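Local coordinates for protein tapirin (Caldicellulosiruptor hydrothermalis, PDB 6N2C) that probably binds cellulose, its C-terminal domain being a zinc-containing parallel beta-helix from a cell-adhesion protein of an extremely thermophilic bacterium, at residues S276-G284 and L293-G303; S238-K246 and F261-E269. All coordinates share one frame; numbering follows the deposited sequence.

Contact 1: residues S276-G284 and L293-G303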
loop_
_atom_site.group_PDB
_atom_site.type_symbol
_atom_site.label_atom_id
_atom_site.label_comp_id
_atom_site.label_asym_id
_atom_site.label_seq_id
_atom_site.Cartn_x
_atom_site.Cartn_y
_atom_site.Cartn_z
ATOM N N SER A 276 4.254 -2.636 3.333
ATOM C CA SER A 276 5.160 -1.535 3.578
ATOM C C SER A 276 6.087 -1.893 4.721
ATOM O O SER A 276 5.688 -2.536 5.668
ATOM C CB SER A 276 4.446 -0.227 3.912
ATOM O OG SER A 276 5.346 0.863 3.977
ATOM N N ASP A 277 7.355 -1.525 4.621
ATOM C CA ASP A 277 8.212 -1.606 5.765
ATOM C C ASP A 277 8.010 -0.452 6.749
ATOM O O ASP A 277 8.717 -0.448 7.807
ATOM C CB ASP A 277 9.662 -1.662 5.352
ATOM C CG ASP A 277 9.981 -2.938 4.516
ATOM O OD1 ASP A 277 9.492 -3.991 4.933
ATOM O OD2 ASP A 277 10.798 -2.840 3.527
ATOM N N GLY A 278 7.144 0.482 6.439
ATOM C CA GLY A 278 6.936 1.718 7.252
ATOM C C GLY A 278 5.518 1.828 7.779
ATOM O O GLY A 278 4.804 0.860 8.001
ATOM N N THR A 279 5.109 3.066 7.958
ATOM C CA THR A 279 3.822 3.372 8.553
ATOM C C THR A 279 2.817 3.713 7.479
ATOM O O THR A 279 3.130 4.475 6.568
ATOM C CB THR A 279 3.997 4.536 9.535
ATOM O OG1 THR A 279 4.817 4.126 10.619
ATOM C CG2 THR A 279 2.730 4.974 10.121
ATOM N N ILE A 280 1.623 3.161 7.602
ATOM C CA ILE A 280 0.486 3.460 6.810
ATOM C C ILE A 280 -0.398 4.317 7.649
ATOM O O ILE A 280 -0.835 3.859 8.714
ATOM C CB ILE A 280 -0.285 2.181 6.335
ATOM C CG1 ILE A 280 0.664 1.313 5.471
ATOM C CG2 ILE A 280 -1.564 2.604 5.577
ATOM C CD1 ILE A 280 -0.044 0.017 5.022
ATOM N N SER A 281 -0.570 5.555 7.259
ATOM C CA SER A 281 -1.253 6.558 8.115
ATOM C C SER A 281 -2.420 7.240 7.455
ATOM O O SER A 281 -2.207 7.936 6.434
ATOM C CB SER A 281 -0.196 7.572 8.598
ATOM O OG SER A 281 -0.864 8.638 9.321
ATOM N N LEU A 282 -3.652 7.077 8.029
ATOM C CA LEU A 282 -4.850 7.658 7.447
ATOM C C LEU A 282 -5.069 9.135 7.933
ATOM O O LEU A 282 -4.508 9.525 8.987
ATOM C CB LEU A 282 -6.117 6.811 7.646
ATOM C CG LEU A 282 -6.138 5.587 6.693
ATOM C CD1 LEU A 282 -5.073 4.530 7.051
ATOM C CD2 LEU A 282 -7.498 4.982 6.834
ATOM N N SER A 283 -5.738 9.920 7.141
ATOM C CA SER A 283 -5.974 11.360 7.393
ATOM C C SER A 283 -7.369 11.741 7.849
ATOM O O SER A 283 -7.546 12.833 8.422
ATOM C CB SER A 283 -5.569 12.270 6.201
ATOM O OG SER A 283 -6.418 12.133 5.075
ATOM N N GLY A 284 -8.357 10.910 7.546
ATOM C CA GLY A 284 -9.775 11.165 7.690
ATOM C C GLY A 284 -10.563 11.008 6.410
ATOM O O GLY A 284 -10.043 11.340 5.319
ATOM N N LEU A 293 -2.263 -7.527 4.079
ATOM C CA LEU A 293 -1.609 -6.272 4.389
ATOM C C LEU A 293 -0.511 -6.560 5.398
ATOM O O LEU A 293 -0.731 -7.169 6.453
ATOM C CB LEU A 293 -2.690 -5.294 4.941
ATOM C CG LEU A 293 -2.220 -3.895 5.319
ATOM C CD1 LEU A 293 -3.438 -2.975 5.395
ATOM C CD2 LEU A 293 -1.457 -3.795 6.585
ATOM N N PHE A 294 0.713 -6.120 5.074
ATOM C CA PHE A 294 1.796 -6.168 5.984
ATOM C C PHE A 294 2.317 -4.730 6.190
ATOM O O PHE A 294 2.490 -4.010 5.220
ATOM C CB PHE A 294 3.014 -6.958 5.419
ATOM C CG PHE A 294 2.805 -8.434 5.186
ATOM C CD1 PHE A 294 1.973 -8.846 4.154
ATOM C CD2 PHE A 294 3.566 -9.399 5.872
ATOM C CE1 PHE A 294 1.868 -10.214 3.844
ATOM C CE2 PHE A 294 3.444 -10.719 5.549
ATOM C CZ PHE A 294 2.602 -11.121 4.556
ATOM N N CYS A 295 2.635 -4.313 7.435
ATOM C CA CYS A 295 3.238 -3.012 7.611
ATOM C C CYS A 295 3.941 -2.956 8.934
ATOM O O CYS A 295 3.757 -3.858 9.739
ATOM C CB CYS A 295 2.241 -1.820 7.412
ATOM S SG CYS A 295 0.975 -1.842 8.743
ATOM N N ASP A 296 4.764 -1.950 9.182
ATOM C CA ASP A 296 5.279 -1.806 10.533
ATOM C C ASP A 296 4.155 -1.320 11.468
ATOM O O ASP A 296 3.900 -1.920 12.520
ATOM C CB ASP A 296 6.428 -0.863 10.602
ATOM C CG ASP A 296 6.899 -0.575 12.005
ATOM O OD1 ASP A 296 7.390 -1.462 12.713
ATOM O OD2 ASP A 296 6.741 0.591 12.416
ATOM N N THR A 297 3.571 -0.215 11.106
ATOM C CA THR A 297 2.595 0.447 11.921
ATOM C C THR A 297 1.427 0.786 11.020
ATOM O O THR A 297 1.583 1.337 9.937
ATOM C CB THR A 297 3.142 1.723 12.526
ATOM O OG1 THR A 297 4.162 1.442 13.485
ATOM C CG2 THR A 297 2.047 2.558 13.218
ATOM N N LEU A 298 0.214 0.466 11.448
ATOM C CA LEU A 298 -1.018 0.940 10.805
ATOM C C LEU A 298 -1.773 1.940 11.734
ATOM O O LEU A 298 -2.162 1.531 12.811
ATOM C CB LEU A 298 -1.943 -0.221 10.445
ATOM C CG LEU A 298 -3.325 0.118 9.835
ATOM C CD1 LEU A 298 -3.205 1.037 8.650
ATOM C CD2 LEU A 298 -4.056 -1.168 9.457
ATOM N N ASP A 299 -1.825 3.202 11.305
ATOM C CA ASP A 299 -2.414 4.340 12.092
ATOM C C ASP A 299 -3.769 4.713 11.544
ATOM O O ASP A 299 -3.889 5.187 10.402
ATOM C CB ASP A 299 -1.441 5.541 12.108
ATOM C CG ASP A 299 -0.356 5.425 13.162
ATOM O OD1 ASP A 299 -0.505 4.716 14.151
ATOM O OD2 ASP A 299 0.668 6.126 13.027
ATOM N N ILE A 300 -4.810 4.424 12.309
ATOM C CA ILE A 300 -6.123 4.882 12.027
ATOM C C ILE A 300 -6.508 5.863 13.154
ATOM O O ILE A 300 -7.265 5.497 14.070
ATOM C CB ILE A 300 -7.149 3.766 11.888
ATOM C CG1 ILE A 300 -6.642 2.685 10.935
ATOM C CG2 ILE A 300 -8.496 4.277 11.396
ATOM C CD1 ILE A 300 -7.516 1.483 10.971
ATOM N N ARG A 301 -5.912 7.031 13.094
ATOM C CA ARG A 301 -6.003 7.954 14.251
ATOM C C ARG A 301 -6.548 9.337 13.892
ATOM O O ARG A 301 -7.284 9.908 14.678
ATOM C CB ARG A 301 -4.640 8.207 14.817
ATOM C CG ARG A 301 -4.003 6.960 15.355
ATOM C CD ARG A 301 -2.811 7.262 16.274
ATOM N NE ARG A 301 -1.672 7.721 15.575
ATOM C CZ ARG A 301 -0.500 8.015 16.127
ATOM N NH1 ARG A 301 -0.298 7.895 17.434
ATOM N NH2 ARG A 301 0.489 8.430 15.376
ATOM N N ASN A 302 -6.170 9.853 12.763
ATOM C CA ASN A 302 -6.564 11.181 12.315
ATOM C C ASN A 302 -7.959 11.239 11.755
ATOM O O ASN A 302 -8.479 10.352 11.025
ATOM C CB ASN A 302 -5.657 11.708 11.216
ATOM C CG ASN A 302 -4.296 11.962 11.683
ATOM O OD1 ASN A 302 -4.128 12.439 12.812
ATOM N ND2 ASN A 302 -3.264 11.620 10.852
ATOM N N GLY A 303 -8.653 12.352 12.083
ATOM C CA GLY A 303 -9.973 12.559 11.457
ATOM C C GLY A 303 -11.055 11.626 11.937
ATOM O O GLY A 303 -10.993 11.101 13.052
HETATM O O HOH W 1 7.151 2.583 10.607
HETATM O O HOH W 2 0.783 8.442 11.681
HETATM O O HOH W 3 -4.000 8.340 11.466
#
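Ile280 joins two successive coils of the beta-helix through both of its backbone polar groups: its N donates to Thr297 O at 3.0 Å and its O receives Asp299 N at 2.9 Å, each bond running nearly along the C=O axis. Leu282 N to Asp299 O continues this parallel pattern. Where the strands give way to a turn, a side chain takes over: Asn302 ND2 reaches Leu282 O at 3.1 Å, in the carbonyl plane although tilted from its own amide plane, and a water donates to the same oxygen. At the other end, Gly278 O accepts from Asp296 N.

The outward face is polar and hydrated. Thr279 and Thr297 lie side by side, with Thr279 OG1 3.5 Å from Thr297 CB. With chi1 at -66°, Thr279 CG2 is anti to the backbone N and turns toward Asp299 OD2, while OG1 shares a water with Asp296 OD2, to which the water donates. Replacing Thr279 with an alanine would probably cost that water its tie to this strand and open a gap beside the Thr297 side chain. A second water links Ser281 OG to Asp299 OD2, which also pairs with Arg301 NH2 at 3.3 Å; Asp299 OD1 is held by Asn320.

The inward face is apolar. Ile280 CD1 packs on Cys295 CB at 3.8 Å, and its CG2 meets Leu298 CD1.

Strand 279-281 thus runs between strands 259-260 and 297-300, and strand 318-321 follows on the far side of the latter. Across the interior, Leu282 rests on Val308 of strand 307-310, and Leu298 on Met326 of strand 326-328.

Contact 2: residues S238-K246 and F261-E269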
loop_
_atom_site.group_PDB
_atom_site.type_symbol
_atom_site.label_atom_id
_atom_site.label_comp_id
_atom_site.label_asym_id
_atom_site.label_seq_id
_atom_site.Cartn_x
_atom_site.Cartn_y
_atom_site.Cartn_z
ATOM N N SER A 238 8.348 6.430 0.044
ATOM C CA SER A 238 6.937 6.266 0.430
ATOM C C SER A 238 6.029 6.496 -0.727
ATOM O O SER A 238 6.472 6.913 -1.817
ATOM C CB SER A 238 6.522 7.215 1.566
ATOM O OG SER A 238 7.356 7.062 2.663
ATOM N N PHE A 239 4.748 6.246 -0.500
ATOM C CA PHE A 239 3.683 6.645 -1.410
ATOM C C PHE A 239 2.835 7.677 -0.660
ATOM O O PHE A 239 2.396 7.403 0.474
ATOM C CB PHE A 239 2.861 5.454 -1.835
ATOM C CG PHE A 239 1.868 5.780 -2.908
ATOM C CD1 PHE A 239 0.638 6.397 -2.610
ATOM C CD2 PHE A 239 2.153 5.528 -4.247
ATOM C CE1 PHE A 239 -0.255 6.755 -3.646
ATOM C CE2 PHE A 239 1.249 5.853 -5.242
ATOM C CZ PHE A 239 0.065 6.461 -4.949
ATOM N N ILE A 240 2.687 8.862 -1.236
ATOM C CA ILE A 240 2.055 9.987 -0.533
ATOM C C ILE A 240 0.802 10.362 -1.282
ATOM O O ILE A 240 0.874 10.761 -2.477
ATOM C CB ILE A 240 3.041 11.188 -0.465
ATOM C CG1 ILE A 240 4.266 10.723 0.362
ATOM C CG2 ILE A 240 2.323 12.396 0.103
ATOM C CD1 ILE A 240 5.451 11.647 0.373
ATOM N N PHE A 241 -0.364 10.291 -0.603
ATOM C CA PHE A 241 -1.621 10.743 -1.194
ATOM C C PHE A 241 -1.788 12.259 -0.970
ATOM O O PHE A 241 -1.238 12.804 0.007
ATOM C CB PHE A 241 -2.849 10.073 -0.561
ATOM C CG PHE A 241 -3.071 8.624 -0.951
ATOM C CD1 PHE A 241 -2.334 7.615 -0.396
ATOM C CD2 PHE A 241 -3.988 8.303 -1.854
ATOM C CE1 PHE A 241 -2.476 6.303 -0.784
ATOM C CE2 PHE A 241 -4.190 6.995 -2.202
ATOM C CZ PHE A 241 -3.411 5.984 -1.726
ATOM N N GLY A 242 -2.548 12.927 -1.825
ATOM C CA GLY A 242 -2.784 14.374 -1.716
ATOM C C GLY A 242 -4.169 14.839 -1.366
ATOM O O GLY A 242 -4.362 15.975 -0.855
ATOM N N GLY A 243 -5.136 13.980 -1.579
ATOM C CA GLY A 243 -6.551 14.243 -1.308
ATOM C C GLY A 243 -7.493 13.929 -2.416
ATOM O O GLY A 243 -7.214 14.266 -3.575
ATOM N N ASN A 244 -8.577 13.216 -2.079
ATOM C CA ASN A 244 -9.557 12.798 -3.056
ATOM C C ASN A 244 -8.947 11.935 -4.216
ATOM O O ASN A 244 -9.512 11.885 -5.326
ATOM C CB ASN A 244 -10.308 13.986 -3.617
ATOM C CG ASN A 244 -11.581 13.605 -4.274
ATOM O OD1 ASN A 244 -12.369 12.799 -3.776
ATOM N ND2 ASN A 244 -11.823 14.231 -5.412
ATOM N N ASN A 245 -7.857 11.238 -3.894
ATOM C CA ASN A 245 -7.165 10.359 -4.892
ATOM C C ASN A 245 -7.719 8.982 -4.718
ATOM O O ASN A 245 -7.888 8.474 -3.530
ATOM C CB ASN A 245 -5.704 10.290 -4.620
ATOM C CG ASN A 245 -5.010 11.647 -4.637
ATOM O OD1 ASN A 245 -4.225 11.914 -3.755
ATOM N ND2 ASN A 245 -5.216 12.467 -5.669
ATOM N N LYS A 246 -7.941 8.284 -5.845
ATOM C CA LYS A 246 -8.494 6.924 -5.825
ATOM C C LYS A 246 -7.512 5.987 -6.571
ATOM O O LYS A 246 -7.362 6.115 -7.799
ATOM C CB LYS A 246 -9.881 6.863 -6.443
ATOM C CG LYS A 246 -10.852 8.026 -6.097
ATOM C CD LYS A 246 -11.242 8.123 -4.659
ATOM C CE LYS A 246 -12.138 9.339 -4.439
ATOM N NZ LYS A 246 -12.812 9.227 -3.117
ATOM N N PHE A 261 -1.452 9.182 3.887
ATOM C CA PHE A 261 -2.670 9.776 3.399
ATOM C C PHE A 261 -2.681 11.226 3.871
ATOM O O PHE A 261 -2.333 11.499 5.023
ATOM C CB PHE A 261 -3.874 9.029 3.920
ATOM C CG PHE A 261 -4.095 7.682 3.310
ATOM C CD1 PHE A 261 -3.369 6.561 3.716
ATOM C CD2 PHE A 261 -4.996 7.516 2.266
ATOM C CE1 PHE A 261 -3.577 5.318 3.080
ATOM C CE2 PHE A 261 -5.226 6.279 1.642
ATOM C CZ PHE A 261 -4.501 5.175 2.068
ATOM N N ASN A 262 -3.042 12.124 2.990
ATOM C CA ASN A 262 -3.281 13.555 3.280
ATOM C C ASN A 262 -4.498 13.986 2.532
ATOM O O ASN A 262 -4.761 13.512 1.453
ATOM C CB ASN A 262 -2.152 14.442 2.766
ATOM C CG ASN A 262 -0.844 14.111 3.390
ATOM O OD1 ASN A 262 -0.621 14.435 4.561
ATOM N ND2 ASN A 262 0.006 13.310 2.664
ATOM N N GLY A 263 -5.227 14.981 3.096
ATOM C CA GLY A 263 -6.187 15.742 2.332
ATOM C C GLY A 263 -7.600 15.169 2.364
ATOM O O GLY A 263 -8.571 15.767 1.869
ATOM N N ASN A 264 -7.735 13.985 2.975
ATOM C CA ASN A 264 -8.919 13.268 3.104
ATOM C C ASN A 264 -9.504 12.755 1.778
ATOM O O ASN A 264 -9.072 13.144 0.678
ATOM C CB ASN A 264 -10.037 14.103 3.828
ATOM C CG ASN A 264 -9.720 14.432 5.320
ATOM O OD1 ASN A 264 -8.651 14.141 5.913
ATOM N ND2 ASN A 264 -10.681 14.982 5.912
ATOM N N ASN A 265 -10.529 11.948 1.917
ATOM C CA ASN A 265 -11.337 11.429 0.833
ATOM C C ASN A 265 -10.528 10.523 -0.186
ATOM O O ASN A 265 -10.959 10.380 -1.299
ATOM C CB ASN A 265 -12.001 12.537 0.065
ATOM C CG ASN A 265 -13.020 13.291 0.922
ATOM O OD1 ASN A 265 -13.936 12.675 1.396
ATOM N ND2 ASN A 265 -12.818 14.596 1.118
ATOM N N ASN A 266 -9.460 9.906 0.281
ATOM C CA ASN A 266 -8.651 9.042 -0.597
ATOM C C ASN A 266 -9.176 7.639 -0.477
ATOM O O ASN A 266 -9.743 7.245 0.568
ATOM C CB ASN A 266 -7.243 9.086 -0.143
ATOM C CG ASN A 266 -6.632 10.484 -0.169
ATOM O OD1 ASN A 266 -6.347 11.027 -1.231
ATOM N ND2 ASN A 266 -6.400 11.044 0.998
ATOM N N ARG A 267 -8.837 6.798 -1.499
ATOM C CA ARG A 267 -9.225 5.402 -1.472
ATOM C C ARG A 267 -8.058 4.601 -2.072
ATOM O O ARG A 267 -7.519 5.016 -3.106
ATOM C CB ARG A 267 -10.454 5.189 -2.317
ATOM C CG ARG A 267 -10.979 3.757 -2.261
ATOM C CD ARG A 267 -12.360 3.579 -2.976
ATOM N NE ARG A 267 -12.890 2.237 -2.846
ATOM C CZ ARG A 267 -12.649 1.184 -3.655
ATOM N NH1 ARG A 267 -11.888 1.243 -4.773
ATOM N NH2 ARG A 267 -13.209 0.001 -3.342
ATOM N N LEU A 268 -7.699 3.553 -1.384
ATOM C CA LEU A 268 -6.673 2.583 -1.866
ATOM C C LEU A 268 -7.320 1.233 -1.872
ATOM O O LEU A 268 -7.648 0.693 -0.811
ATOM C CB LEU A 268 -5.498 2.582 -0.917
ATOM C CG LEU A 268 -4.282 1.688 -1.225
ATOM C CD1 LEU A 268 -3.875 1.873 -2.659
ATOM C CD2 LEU A 268 -3.174 2.002 -0.260
ATOM N N GLU A 269 -7.402 0.621 -3.059
ATOM C CA GLU A 269 -7.916 -0.696 -3.249
ATOM C C GLU A 269 -6.730 -1.608 -3.666
ATOM O O GLU A 269 -6.088 -1.302 -4.681
ATOM C CB GLU A 269 -8.952 -0.694 -4.320
ATOM C CG GLU A 269 -9.563 -2.083 -4.602
ATOM C CD GLU A 269 -10.616 -2.062 -5.750
ATOM O OE1 GLU A 269 -11.243 -0.949 -5.990
ATOM O OE2 GLU A 269 -10.665 -3.139 -6.495
#
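Phe241 lays its ring over that of Phe261, one coil further along, in an offset stack with centroids 4.2 Å apart and planes only 7° from parallel. Both side chains point the same way, each with CG anti to its carbonyl carbon (chi1 -74° and -72°), and this shared torsion lets the two rings lie face over face. Phe261 CE2 sits over the centre of the Phe241 ring, whose opposite face receives Phe239 CE1 nearer the rim. Leu268 CB, 4.1 Å from Phe241 CZ, adds a further apolar contact.

Asn262 grips the backbone of Phe241: Asn262 ND2 donates to Phe241 O at 3.0 Å, with the acceptor in its amide plane, and also lies against Ile240 CG2. Its own carbonyl oxygen takes a bond from Asn266 ND2. The OD1 of Asn266 accepts from Asn245 N at 3.1 Å, so one amide braces its own turn and the adjacent one. Asn245 lies alongside Asn266 and does related work within its coil, its OD1 receiving both Gly242 N and Gly243 N. Without side chains, Gly243 and Gly263 bring their CA atoms to 4.0 Å, while Asn244 N bonds to Asn264 O at 2.8 Å.

Arg267 resumes the parallel strand pairing. Its N donates to Asn245 O at 2.8 Å, in the carbonyl plane, and its extended side chain leads outward to a salt bridge with Glu269 within its own strand.

The contact is therefore a corner of the beta-helix, where strands 239-240 and 259-260 turn into 246-249 and 267-270. Phe241 packs inward on Val247 and Phe261 on Ile288 of strand 287-290, while Asp286 in the next coil accepts from Asn266 N.

Contact 1 and contact 2 show one stacking principle at two places in the same solenoid. Both join neighbouring coils, both are partly buried, and apolar side chains fill the inside of each. Contact 1 runs chiefly along a flat face, where regular backbone bonds do most of the joining and waters bridge the outer side chains. Contact 2 turns a corner, where glycines and buried asparagine amides, satisfied by backbone groups, take over beside an aromatic stack. The two meet directly: Ser281 O probably accepts from Phe261 N, and Ser283 OG is within hydrogen-bonding distance of Asn264 N, so the second coil of contact 2 stacks directly on the first coil of contact 1. Both lie away from the zinc site.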